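Local coordinates for alpha-L-rhamnosidase (Aspergillus terreus, PDB 6GSZ), which probably hydrolyses terminal non-reducing alpha-L-rhamnose residues of alpha-L-rhamnosides, as a calcium-binding glycosidase, at residues Ala313-Ala318 against Ile446-Arg451; Val844-Lys849 against His861-Arg866; Ala493-Ala498 against Glu549-Gly554; Arg720-Glu723 against Trp727-Gln730. All blocks are in the same frame, centred on the assembly; numbering follows the deposited sequence.

Contact 1: residues Ala313-Ala318 against Ile446-Arg451; sequences AEHKLA and ILWSMR
H315 of strand 309-315 reaches across to W448 of helix 437-453, and these two aromatic side chains span a backbone separation of 12.2 Å between their CA atoms. The approach is narrow: ND1 of H315 lies 3.9 Å from CH2 of W448, while CE1 of H315 is 4.2 Å from CZ2 of W448. The imidazole therefore meets the far end of the indole, in the six-membered ring. The two rings stand almost perpendicular, at 88°, with their centroids 5.6 Å apart, yet they approach obliquely. On the strand, the imidazole leaves with CG anti to the backbone N (chi1 -159°), which swings it out toward the helix. W448 takes the other course, CG anti to its own carbonyl carbon (chi1 -80°), and its indole spans about half of the gap. R451, one helical turn on, brings NH1 to 3.3 Å above one indole face near the rim; its NE is held by Y485 OH, which helps to fix the guanidinium. V421 and L336 touch both side chains, as does Q334. The contact thus joins an edge strand of a beta sheet to a helix of the (alpha/alpha)6 catalytic domain. Its chemistry is van der Waals, with only 64 Å² buried, which implies a light touch between domains that relies on its neighbours for most of the packing.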
loop_
_atom_site.group_PDB
_atom_site.type_symbol
_atom_site.label_atom_id
_atom_site.label_comp_id
_atom_site.label_asym_id
_atom_site.label_seq_id
_atom_site.Cartn_x
_atom_site.Cartn_y
_atom_site.Cartn_z
ATOM N N ALA A 313 -1.383 -14.850 -3.922
ATOM C CA ALA A 313 -0.520 -15.985 -4.209
ATOM C C ALA A 313 -0.667 -17.043 -3.119
ATOM O O ALA A 313 -1.110 -16.766 -2.042
ATOM C CB ALA A 313 0.923 -15.529 -4.304
ATOM N N GLU A 314 -0.228 -18.242 -3.464
ATOM C CA GLU A 314 0.065 -19.310 -2.561
ATOM C C GLU A 314 1.546 -19.248 -2.174
ATOM O O GLU A 314 2.391 -18.863 -3.018
ATOM C CB GLU A 314 -0.196 -20.624 -3.300
ATOM C CG GLU A 314 -0.092 -21.810 -2.402
ATOM C CD GLU A 314 -0.386 -23.170 -3.016
ATOM O OE1 GLU A 314 -0.982 -23.225 -4.109
ATOM O OE2 GLU A 314 -0.013 -24.170 -2.381
ATOM N N HIS A 315 1.875 -19.651 -0.958
ATOM C CA HIS A 315 3.265 -19.858 -0.564
ATOM C C HIS A 315 3.359 -21.221 0.112
ATOM O O HIS A 315 2.716 -21.477 1.131
ATOM C CB HIS A 315 3.775 -18.746 0.335
ATOM C CG HIS A 315 5.246 -18.641 0.349
ATOM N ND1 HIS A 315 5.923 -17.826 -0.531
ATOM C CD2 HIS A 315 6.180 -19.278 1.085
ATOM C CE1 HIS A 315 7.224 -17.958 -0.326
ATOM N NE2 HIS A 315 7.411 -18.842 0.661
ATOM N N LYS A 316 4.171 -22.097 -0.493
ATOM C CA LYS A 316 4.212 -23.494 -0.052
ATOM C C LYS A 316 4.959 -23.652 1.274
ATOM O O LYS A 316 5.871 -22.895 1.610
ATOM C CB LYS A 316 4.841 -24.359 -1.144
ATOM C CG LYS A 316 3.930 -24.526 -2.351
ATOM C CD LYS A 316 4.456 -25.467 -3.421
ATOM C CE LYS A 316 3.643 -25.399 -4.698
ATOM N NZ LYS A 316 4.225 -26.259 -5.758
ATOM N N LEU A 317 4.550 -24.694 2.002
ATOM C CA LEU A 317 5.225 -25.127 3.185
ATOM C C LEU A 317 6.659 -25.515 2.812
ATOM O O LEU A 317 6.872 -26.221 1.834
ATOM C CB LEU A 317 4.428 -26.315 3.740
ATOM C CG LEU A 317 4.905 -26.963 5.019
ATOM C CD1 LEU A 317 4.715 -26.052 6.208
ATOM C CD2 LEU A 317 4.137 -28.255 5.214
ATOM N N ALA A 318 7.626 -25.038 3.604
ATOM C CA ALA A 318 9.035 -25.341 3.387
ATOM C C ALA A 318 9.528 -26.487 4.287
ATOM O O ALA A 318 10.406 -27.219 3.909
ATOM C CB ALA A 318 9.863 -24.114 3.605
ATOM N N ILE A 446 12.368 -6.140 1.198
ATOM C CA ILE A 446 11.625 -4.889 1.125
ATOM C C ILE A 446 10.300 -5.091 0.395
ATOM O O ILE A 446 9.201 -4.663 0.835
ATOM C CB ILE A 446 12.463 -3.794 0.439
ATOM C CG1 ILE A 446 13.692 -3.480 1.297
ATOM C CG2 ILE A 446 11.633 -2.554 0.160
ATOM C CD1 ILE A 446 14.731 -2.596 0.601
ATOM N N LEU A 447 10.378 -5.814 -0.698
ATOM C CA LEU A 447 9.181 -6.183 -1.476
ATOM C C LEU A 447 8.162 -6.918 -0.576
ATOM O O LEU A 447 6.946 -6.588 -0.606
ATOM C CB LEU A 447 9.631 -7.069 -2.640
ATOM C CG LEU A 447 8.556 -7.782 -3.447
ATOM C CD1 LEU A 447 7.658 -6.826 -4.184
ATOM C CD2 LEU A 447 9.181 -8.808 -4.382
ATOM N N TRP A 448 8.643 -7.899 0.182
ATOM C CA TRP A 448 7.751 -8.623 1.055
ATOM C C TRP A 448 7.204 -7.757 2.200
ATOM O O TRP A 448 6.043 -7.997 2.620
ATOM C CB TRP A 448 8.424 -9.899 1.581
ATOM C CG TRP A 448 8.380 -11.012 0.586
ATOM C CD1 TRP A 448 9.397 -11.451 -0.214
ATOM C CD2 TRP A 448 7.276 -11.908 0.325
ATOM N NE1 TRP A 448 8.985 -12.504 -0.976
ATOM C CE2 TRP A 448 7.718 -12.867 -0.608
ATOM C CE3 TRP A 448 5.987 -12.062 0.860
ATOM C CZ2 TRP A 448 6.895 -13.875 -1.113
ATOM C CZ3 TRP A 448 5.187 -13.083 0.408
ATOM C CH2 TRP A 448 5.628 -13.971 -0.575
ATOM N N SER A 449 7.999 -6.828 2.753
ATOM C CA SER A 449 7.472 -5.920 3.757
ATOM C C SER A 449 6.399 -4.985 3.169
ATOM O O SER A 449 5.419 -4.604 3.854
ATOM C CB SER A 449 8.537 -5.181 4.515
ATOM O OG SER A 449 9.171 -6.032 5.446
ATOM N N MET A 450 6.578 -4.561 1.917
ATOM C CA MET A 450 5.569 -3.777 1.259
ATOM C C MET A 450 4.275 -4.604 1.092
ATOM O O MET A 450 3.166 -4.097 1.383
ATOM C CB MET A 450 6.065 -3.204 -0.077
ATOM C CG MET A 450 4.943 -2.470 -0.841
ATOM S SD MET A 450 5.587 -1.470 -2.117
ATOM C CE MET A 450 4.039 -0.691 -2.589
ATOM N N ARG A 451 4.428 -5.809 0.559
ATOM C CA ARG A 451 3.258 -6.677 0.402
ATOM C C ARG A 451 2.516 -6.880 1.733
ATOM O O ARG A 451 1.276 -6.864 1.770
ATOM C CB ARG A 451 3.685 -8.039 -0.138
ATOM C CG ARG A 451 4.139 -8.011 -1.580
ATOM C CD ARG A 451 4.821 -9.303 -1.969
ATOM N NE ARG A 451 5.141 -9.339 -3.373
ATOM C CZ ARG A 451 5.872 -10.300 -3.961
ATOM N NH1 ARG A 451 6.530 -11.194 -3.219
ATOM N NH2 ARG A 451 5.971 -10.310 -5.285
#

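Contact 2: residues Val844-Lys849 against His861-Arg866; sequences VVLPGK and HEYHVR
L846 and V865 have the nearest CA atoms of the two segments, 7.8 Å apart, and the backbones run in the same general direction. This is face-to-face packing of a beta sandwich in the C-terminal domain: 844-849 leaves strand 841-845 of one sheet, and 861-866 lies on strand 859-868, an outermost strand of the other. V844 and L846 face Y863 and V865 across the interface. CG1 of V844 sits over one face of the Y863 ring in a CH-pi contact, 4.2 Å from the centroid and 20° off the normal, while CG2 of V844 lies 3.6 Å from Y863 OH. With CG anti to the carbonyl carbon (chi1 -57°), the tyrosine ring stands up toward the opposite sheet. The L846 side chain crosses that of Y863 at about a right angle and divides its methyls: CD2 rests 3.9 Å from CB of Y863, and CD1 is 3.9 Å from CG2 of V865. V856 and L832 extend this apolar layer. On the reverse face of strand 859-868, H864 points away from the interface and its ND1 pairs with H831. Its other nitrogen, NE2, bonds OE2 of E862 at 2.6 Å, nearly straight at 170° and on the anti side of the carboxylate.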
loop_
_atom_site.group_PDB
_atom_site.type_symbol
_atom_site.label_atom_id
_atom_site.label_comp_id
_atom_site.label_asym_id
_atom_site.label_seq_id
_atom_site.Cartn_x
_atom_site.Cartn_y
_atom_site.Cartn_z
ATOM N N VAL A 844 20.957 10.232 -19.953
ATOM C CA VAL A 844 21.862 9.230 -19.488
ATOM C C VAL A 844 23.134 9.939 -19.029
ATOM O O VAL A 844 23.763 10.662 -19.813
ATOM C CB VAL A 844 22.142 8.188 -20.580
ATOM C CG1 VAL A 844 23.138 7.141 -20.107
ATOM C CG2 VAL A 844 20.857 7.564 -21.106
ATOM N N VAL A 845 23.504 9.768 -17.770
ATOM C CA VAL A 845 24.729 10.333 -17.204
ATOM C C VAL A 845 25.688 9.168 -16.957
ATOM O O VAL A 845 25.455 8.353 -16.050
ATOM C CB VAL A 845 24.422 11.085 -15.891
ATOM C CG1 VAL A 845 25.682 11.691 -15.296
ATOM C CG2 VAL A 845 23.335 12.130 -16.088
ATOM N N LEU A 846 26.730 9.064 -17.789
ATOM C CA LEU A 846 27.630 7.927 -17.665
ATOM C C LEU A 846 28.569 8.176 -16.499
ATOM O O LEU A 846 28.867 9.339 -16.184
ATOM C CB LEU A 846 28.340 7.688 -18.997
ATOM C CG LEU A 846 27.376 7.325 -20.133
ATOM C CD1 LEU A 846 28.086 7.360 -21.462
ATOM C CD2 LEU A 846 26.771 5.951 -19.938
ATOM N N PRO A 847 29.007 7.099 -15.819
ATOM C CA PRO A 847 29.788 7.221 -14.604
ATOM C C PRO A 847 31.190 7.769 -14.807
ATOM O O PRO A 847 31.740 7.689 -15.914
ATOM C CB PRO A 847 29.855 5.805 -14.006
ATOM C CG PRO A 847 29.404 4.884 -15.095
ATOM C CD PRO A 847 28.648 5.711 -16.115
ATOM N N GLY A 848 31.728 8.307 -13.703
ATOM C CA GLY A 848 33.097 8.749 -13.621
ATOM C C GLY A 848 33.222 10.259 -13.727
ATOM O O GLY A 848 32.231 10.967 -13.995
ATOM N N LYS A 849 34.458 10.729 -13.508
ATOM C CA LYS A 849 34.860 12.145 -13.612
ATOM C C LYS A 849 34.686 12.579 -15.068
ATOM O O LYS A 849 35.201 11.914 -15.966
ATOM C CB LYS A 849 36.318 12.351 -13.167
ATOM N N HIS A 861 19.222 1.455 -25.763
ATOM C CA HIS A 861 20.474 2.132 -25.956
ATOM C C HIS A 861 21.598 1.380 -25.242
ATOM O O HIS A 861 21.449 1.048 -24.085
ATOM C CB HIS A 861 20.392 3.581 -25.451
ATOM C CG HIS A 861 19.256 4.352 -26.028
ATOM N ND1 HIS A 861 19.340 4.997 -27.247
ATOM C CD2 HIS A 861 18.004 4.556 -25.566
ATOM C CE1 HIS A 861 18.179 5.577 -27.505
ATOM N NE2 HIS A 861 17.341 5.317 -26.486
ATOM N N GLU A 862 22.713 1.174 -25.911
ATOM C CA GLU A 862 23.857 0.444 -25.365
ATOM C C GLU A 862 25.032 1.421 -25.261
ATOM O O GLU A 862 25.337 2.124 -26.266
ATOM C CB GLU A 862 24.211 -0.731 -26.266
ATOM C CG GLU A 862 25.107 -1.736 -25.608
ATOM C CD GLU A 862 25.182 -3.024 -26.388
ATOM O OE1 GLU A 862 24.122 -3.676 -26.550
ATOM O OE2 GLU A 862 26.276 -3.359 -26.770
ATOM N N TYR A 863 25.682 1.447 -24.100
ATOM C CA TYR A 863 26.838 2.313 -23.852
ATOM C C TYR A 863 28.024 1.480 -23.358
ATOM O O TYR A 863 27.891 0.680 -22.443
ATOM C CB TYR A 863 26.490 3.406 -22.836
ATOM C CG TYR A 863 25.314 4.273 -23.213
ATOM C CD1 TYR A 863 24.015 3.928 -22.881
ATOM C CD2 TYR A 863 25.510 5.435 -23.939
ATOM C CE1 TYR A 863 22.952 4.728 -23.259
ATOM C CE2 TYR A 863 24.454 6.242 -24.315
ATOM C CZ TYR A 863 23.167 5.891 -23.968
ATOM O OH TYR A 863 22.125 6.674 -24.348
ATOM N N HIS A 864 29.193 1.702 -23.972
ATOM C CA HIS A 864 30.388 1.032 -23.537
ATOM C C HIS A 864 31.407 2.100 -23.191
ATOM O O HIS A 864 31.813 2.837 -24.084
ATOM C CB HIS A 864 30.905 0.049 -24.596
ATOM C CG HIS A 864 29.942 -1.041 -24.893
ATOM N ND1 HIS A 864 29.847 -2.180 -24.107
ATOM C CD2 HIS A 864 28.948 -1.123 -25.792
ATOM C CE1 HIS A 864 28.855 -2.930 -24.561
ATOM N NE2 HIS A 864 28.292 -2.306 -25.592
ATOM N N VAL A 865 31.743 2.221 -21.909
ATOM C CA VAL A 865 32.641 3.246 -21.433
ATOM C C VAL A 865 33.917 2.571 -20.978
ATOM O O VAL A 865 33.938 1.854 -19.980
ATOM C CB VAL A 865 32.062 4.132 -20.317
ATOM C CG1 VAL A 865 32.984 5.314 -20.067
ATOM C CG2 VAL A 865 30.664 4.605 -20.658
ATOM N N ARG A 866 34.999 2.845 -21.711
ATOM C CA ARG A 866 36.260 2.183 -21.473
ATOM C C ARG A 866 37.049 3.028 -20.474
ATOM O O ARG A 866 37.008 4.240 -20.533
ATOM C CB ARG A 866 37.081 2.017 -22.757
ATOM C CG ARG A 866 36.551 0.982 -23.743
ATOM C CD ARG A 866 36.833 -0.471 -23.402
ATOM N NE ARG A 866 36.471 -1.332 -24.524
ATOM C CZ ARG A 866 36.918 -2.565 -24.719
ATOM N NH1 ARG A 866 37.635 -3.169 -23.784
ATOM N NH2 ARG A 866 36.638 -3.192 -25.854
#

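Contact 3: residues Ala493-Ala498 against Glu549-Gly554; sequences AWLKDA and EEQYGG
L495 lays its CD1 methyl over the carboxamide of Q551, almost equally far from the three heavy atoms of the group: 3.5 Å from Q551 NE2, 3.6 Å from Q551 CD and 3.7 Å from Q551 OE1. The leucine crosses the glutamine chain at about a right angle, and its CB is also 4.0 Å from Q551 NE2. Q551 does not leave its helix pointing straight at the neighbour; the chain runs extended beyond CG, and this carries the amide across to the leucine. P535 and L538 of helix 530-542 touch Q551, and V534 touches L495, so a third helix helps to enclose the pair. Nearer the surface K496 and E550 cross obliquely. CE of K496 comes within 3.8 Å of E550 OE2, whereas the ammonium NZ of K496 stays 4.8 Å from that oxygen, too far for a salt bridge, though the opposite charges probably still attract. Each has its main partner elsewhere: K496 with D305, E550 with R492, one turn before K496 on the same helix. The chi1 of E550, 86°, places CG between the backbone N and carbonyl carbon and turns the extended chain toward helix 488-503. Farther along, Q502 NE2 bonds the carbonyl of G554, a polar tie between the same two helices. Helices 488-503 and 545-562 run in the same general sense here, with CA atoms of L495 and Q551 7.2 Å apart. Such close side-by-side packing of helices belongs to the (alpha/alpha)6 barrel of the six-hairpin glycosidases.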
loop_
_atom_site.group_PDB
_atom_site.type_symbol
_atom_site.label_atom_id
_atom_site.label_comp_id
_atom_site.label_asym_id
_atom_site.label_seq_id
_atom_site.Cartn_x
_atom_site.Cartn_y
_atom_site.Cartn_z
ATOM N N ALA A 493 -7.072 7.095 -2.179
ATOM C CA ALA A 493 -8.135 6.814 -1.212
ATOM C C ALA A 493 -7.677 7.163 0.215
ATOM O O ALA A 493 -8.410 7.838 0.989
ATOM C CB ALA A 493 -8.574 5.369 -1.358
ATOM N N TRP A 494 -6.480 6.703 0.566
ATOM C CA TRP A 494 -5.956 6.949 1.905
ATOM C C TRP A 494 -5.886 8.446 2.207
ATOM O O TRP A 494 -6.210 8.927 3.302
ATOM C CB TRP A 494 -4.634 6.225 2.105
ATOM C CG TRP A 494 -4.094 6.323 3.486
ATOM C CD1 TRP A 494 -4.560 5.667 4.589
ATOM C CD2 TRP A 494 -3.010 7.128 3.951
ATOM N NE1 TRP A 494 -3.809 6.007 5.690
ATOM C CE2 TRP A 494 -2.867 6.931 5.342
ATOM C CE3 TRP A 494 -2.148 8.042 3.324
ATOM C CZ2 TRP A 494 -1.903 7.575 6.119
ATOM C CZ3 TRP A 494 -1.211 8.694 4.089
ATOM C CH2 TRP A 494 -1.094 8.480 5.466
ATOM N N LEU A 495 -5.382 9.216 1.217
ATOM C CA LEU A 495 -5.212 10.634 1.403
ATOM C C LEU A 495 -6.537 11.409 1.477
ATOM O O LEU A 495 -6.578 12.460 2.141
ATOM C CB LEU A 495 -4.279 11.212 0.336
ATOM C CG LEU A 495 -2.794 10.850 0.533
ATOM C CD1 LEU A 495 -2.015 11.090 -0.742
ATOM C CD2 LEU A 495 -2.204 11.645 1.689
ATOM N N LYS A 496 -7.609 10.874 0.851
ATOM C CA LYS A 496 -8.933 11.457 1.080
ATOM C C LYS A 496 -9.330 11.370 2.569
ATOM O O LYS A 496 -9.836 12.320 3.160
ATOM C CB LYS A 496 -9.987 10.729 0.223
ATOM C CG LYS A 496 -9.862 11.054 -1.254
ATOM C CD LYS A 496 -10.865 10.274 -2.086
ATOM C CE LYS A 496 -10.804 10.691 -3.531
ATOM N NZ LYS A 496 -11.694 9.844 -4.361
ATOM N N ASP A 497 -9.058 10.206 3.145
ATOM C CA ASP A 497 -9.373 9.984 4.574
ATOM C C ASP A 497 -8.482 10.861 5.440
ATOM O O ASP A 497 -8.939 11.460 6.432
ATOM C CB ASP A 497 -9.297 8.508 4.941
ATOM C CG ASP A 497 -10.435 7.692 4.337
ATOM O OD1 ASP A 497 -11.394 8.307 3.777
ATOM O OD2 ASP A 497 -10.343 6.430 4.451
ATOM N N ALA A 498 -7.196 11.001 5.042
ATOM C CA ALA A 498 -6.293 11.828 5.831
ATOM C C ALA A 498 -6.883 13.254 5.917
ATOM O O ALA A 498 -6.870 13.894 6.972
ATOM C CB ALA A 498 -4.907 11.832 5.223
ATOM N N GLU A 549 -4.067 18.710 -6.971
ATOM C CA GLU A 549 -5.007 19.759 -6.572
ATOM C C GLU A 549 -5.939 19.275 -5.441
ATOM O O GLU A 549 -6.153 20.046 -4.500
ATOM C CB GLU A 549 -5.844 20.227 -7.757
ATOM C CG GLU A 549 -6.770 21.374 -7.446
ATOM C CD GLU A 549 -6.087 22.705 -7.229
ATOM O OE1 GLU A 549 -5.190 23.037 -8.034
ATOM O OE2 GLU A 549 -6.477 23.416 -6.263
ATOM N N GLU A 550 -6.459 18.036 -5.506
ATOM C CA GLU A 550 -7.362 17.600 -4.408
ATOM C C GLU A 550 -6.608 17.473 -3.086
ATOM O O GLU A 550 -7.230 17.632 -2.012
ATOM C CB GLU A 550 -8.126 16.358 -4.842
ATOM C CG GLU A 550 -7.464 15.041 -4.634
ATOM C CD GLU A 550 -8.089 13.883 -5.404
ATOM O OE1 GLU A 550 -8.719 14.161 -6.476
ATOM O OE2 GLU A 550 -7.892 12.719 -4.970
ATOM N N GLN A 551 -5.306 17.194 -3.147
ATOM C CA GLN A 551 -4.464 17.009 -1.962
ATOM C C GLN A 551 -3.869 18.334 -1.444
ATOM O O GLN A 551 -3.242 18.369 -0.376
ATOM C CB GLN A 551 -3.410 15.945 -2.245
ATOM C CG GLN A 551 -4.048 14.574 -2.407
ATOM C CD GLN A 551 -3.199 13.539 -3.101
ATOM O OE1 GLN A 551 -1.999 13.731 -3.311
ATOM N NE2 GLN A 551 -3.805 12.407 -3.447
ATOM N N TYR A 552 -4.037 19.411 -2.215
ATOM C CA TYR A 552 -3.439 20.667 -1.873
ATOM C C TYR A 552 -3.956 21.259 -0.572
ATOM O O TYR A 552 -3.140 21.724 0.261
ATOM C CB TYR A 552 -3.613 21.689 -2.999
ATOM C CG TYR A 552 -2.876 22.976 -2.757
ATOM C CD1 TYR A 552 -1.498 23.031 -2.860
ATOM C CD2 TYR A 552 -3.537 24.133 -2.388
ATOM C CE1 TYR A 552 -0.804 24.216 -2.701
ATOM C CE2 TYR A 552 -2.852 25.331 -2.197
ATOM C CZ TYR A 552 -1.479 25.365 -2.325
ATOM O OH TYR A 552 -0.788 26.543 -2.167
ATOM N N GLY A 553 -5.280 21.194 -0.374
ATOM C CA GLY A 553 -5.832 21.852 0.814
ATOM C C GLY A 553 -5.308 21.251 2.113
ATOM O O GLY A 553 -4.974 21.968 3.064
ATOM N N GLY A 554 -5.122 19.934 2.127
ATOM C CA GLY A 554 -4.543 19.295 3.306
ATOM C C GLY A 554 -3.141 19.795 3.607
ATOM O O GLY A 554 -2.766 20.088 4.755
#

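Contact 4: residues Arg720-Glu723 against Trp727-Gln730; sequences RQTE and WLYQ
T722 and Y729 bring their CA atoms to 4.3 Å as the chain after helix 712-719 passes alongside helix 727-732, the two segments running in broadly the same direction. It is the short connection between two successive helices of the (alpha/alpha)6 glycosidase domain. L728 fills the inside of the turn: its CB lies 3.3 Å from Q721 O and 3.9 Å from T722 CG2, and its CD1 reaches the backbone of R720. A chi1 of -64° sets CG of L728 beside its own N and turns CD1 to R720 CA; L438 and L442 of helix 437-453 also touch this side chain, and L438 touches T722 as well. The next residue, Y729, packs against a loop carbonyl. T722 O sits 3.2 Å from Y729 CA in a bent CA-H...O contact, with 130° at the hydrogen, and lies in the plane of the Y729 ring, at its edge, 3.7 Å from Y729 CD1. Because CG of Y729 is anti to the backbone N (chi1 166°), the ring extends past the loop and its hydroxyl bonds the carbonyl of M745. R720 and Q721 turn their polar ends elsewhere, to D797 and to the carbonyl of S717. S726 OG accepts from the amide of Y729 and lies within hydrogen-bonding distance of Q721 O and E723 O, which must share its single proton. A water completes the join: it lies in the ring plane of W727, off the edge of the indole, donates to Q721 O at 2.7 Å and accepts from L728 N at 2.9 Å.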
loop_
_atom_site.group_PDB
_atom_site.type_symbol
_atom_site.label_atom_id
_atom_site.label_comp_id
_atom_site.label_asym_id
_atom_site.label_seq_id
_atom_site.Cartn_x
_atom_site.Cartn_y
_atom_site.Cartn_z
ATOM N N ARG A 720 26.875 -2.534 2.658
ATOM C CA ARG A 720 27.511 -3.851 2.682
ATOM C C ARG A 720 27.775 -4.347 4.111
ATOM O O ARG A 720 28.157 -5.523 4.256
ATOM C CB ARG A 720 28.815 -3.809 1.881
ATOM C CG ARG A 720 28.597 -3.577 0.399
ATOM C CD ARG A 720 29.900 -3.423 -0.348
ATOM N NE ARG A 720 30.781 -4.562 -0.139
ATOM C CZ ARG A 720 32.025 -4.625 -0.584
ATOM N NH1 ARG A 720 32.655 -3.514 -0.930
ATOM N NH2 ARG A 720 32.614 -5.803 -0.703
ATOM N N GLN A 721 27.562 -3.506 5.132
ATOM C CA GLN A 721 27.824 -3.947 6.527
ATOM C C GLN A 721 26.840 -5.063 6.896
ATOM O O GLN A 721 25.680 -4.980 6.542
ATOM C CB GLN A 721 27.622 -2.820 7.534
ATOM C CG GLN A 721 28.675 -1.749 7.472
ATOM C CD GLN A 721 30.064 -2.331 7.530
ATOM O OE1 GLN A 721 30.412 -3.031 8.489
ATOM N NE2 GLN A 721 30.861 -2.024 6.508
ATOM N N THR A 722 27.335 -6.086 7.597
ATOM C CA THR A 722 26.491 -7.183 8.013
ATOM C C THR A 722 26.349 -7.284 9.526
ATOM O O THR A 722 25.569 -8.149 9.979
ATOM C CB THR A 722 26.982 -8.513 7.445
ATOM O OG1 THR A 722 28.325 -8.711 7.890
ATOM C CG2 THR A 722 26.907 -8.532 5.937
ATOM N N GLU A 723 27.074 -6.457 10.288
ATOM C CA GLU A 723 26.940 -6.428 11.738
ATOM C C GLU A 723 25.871 -5.419 12.147
ATOM O O GLU A 723 25.579 -4.498 11.446
ATOM C CB GLU A 723 28.282 -6.122 12.420
ATOM C CG GLU A 723 29.328 -7.192 12.195
ATOM C CD GLU A 723 30.452 -7.147 13.219
ATOM O OE1 GLU A 723 30.715 -6.037 13.800
ATOM O OE2 GLU A 723 31.060 -8.216 13.458
ATOM N N TRP A 727 21.396 -2.853 7.417
ATOM C CA TRP A 727 20.362 -3.584 6.669
ATOM C C TRP A 727 20.681 -5.077 6.514
ATOM O O TRP A 727 19.829 -5.932 6.748
ATOM C CB TRP A 727 20.144 -2.955 5.307
ATOM C CG TRP A 727 19.571 -1.583 5.367
ATOM C CD1 TRP A 727 18.253 -1.257 5.418
ATOM C CD2 TRP A 727 20.283 -0.335 5.317
ATOM N NE1 TRP A 727 18.093 0.099 5.478
ATOM C CE2 TRP A 727 19.324 0.694 5.385
ATOM C CE3 TRP A 727 21.633 0.008 5.253
ATOM C CZ2 TRP A 727 19.670 2.044 5.391
ATOM C CZ3 TRP A 727 21.979 1.342 5.266
ATOM C CH2 TRP A 727 21.009 2.341 5.325
ATOM N N LEU A 728 21.917 -5.406 6.127
ATOM C CA LEU A 728 22.232 -6.797 5.802
ATOM C C LEU A 728 22.387 -7.641 7.058
ATOM O O LEU A 728 22.325 -8.865 6.946
ATOM C CB LEU A 728 23.495 -6.879 4.932
ATOM C CG LEU A 728 23.379 -6.228 3.574
ATOM C CD1 LEU A 728 24.607 -6.538 2.720
ATOM C CD2 LEU A 728 22.101 -6.594 2.853
ATOM N N TYR A 729 22.547 -7.017 8.226
ATOM C CA TYR A 729 22.468 -7.807 9.463
ATOM C C TYR A 729 21.144 -8.567 9.483
ATOM O O TYR A 729 21.091 -9.730 9.840
ATOM C CB TYR A 729 22.590 -6.910 10.686
ATOM C CG TYR A 729 22.188 -7.559 11.978
ATOM C CD1 TYR A 729 23.015 -8.484 12.568
ATOM C CD2 TYR A 729 20.996 -7.249 12.606
ATOM C CE1 TYR A 729 22.660 -9.093 13.760
ATOM C CE2 TYR A 729 20.615 -7.839 13.796
ATOM C CZ TYR A 729 21.458 -8.773 14.379
ATOM O OH TYR A 729 21.097 -9.367 15.555
ATOM N N GLN A 730 20.063 -7.863 9.136
ATOM C CA GLN A 730 18.746 -8.505 9.215
ATOM C C GLN A 730 18.669 -9.665 8.207
ATOM O O GLN A 730 18.101 -10.706 8.514
ATOM C CB GLN A 730 17.619 -7.478 8.998
ATOM C CG GLN A 730 17.744 -6.263 9.891
ATOM C CD GLN A 730 16.569 -5.314 9.869
ATOM O OE1 GLN A 730 15.794 -5.292 8.912
ATOM N NE2 GLN A 730 16.432 -4.506 10.923
HETATM O O HOH W 1 23.765 -3.292 5.546
#

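From the N terminus the four contacts close one after another; none nests within or crosses another. Contact 1 spans the longest stretch, 127 intervening residues rich in strand, and ties a beta-sheet domain to a helix of the catalytic domain. Contact 3 then joins two helices of that domain across 50 residues, and contact 4 closes a turn of only three. Contact 2, last, holds together two sheets of the C-terminal domain. Helix 437-453 carries one side of contact 1 and also packs against contact 4, whose nearest atoms are about 6 Å from those of contact 1. Contact 3 lies across the chain's centre from both.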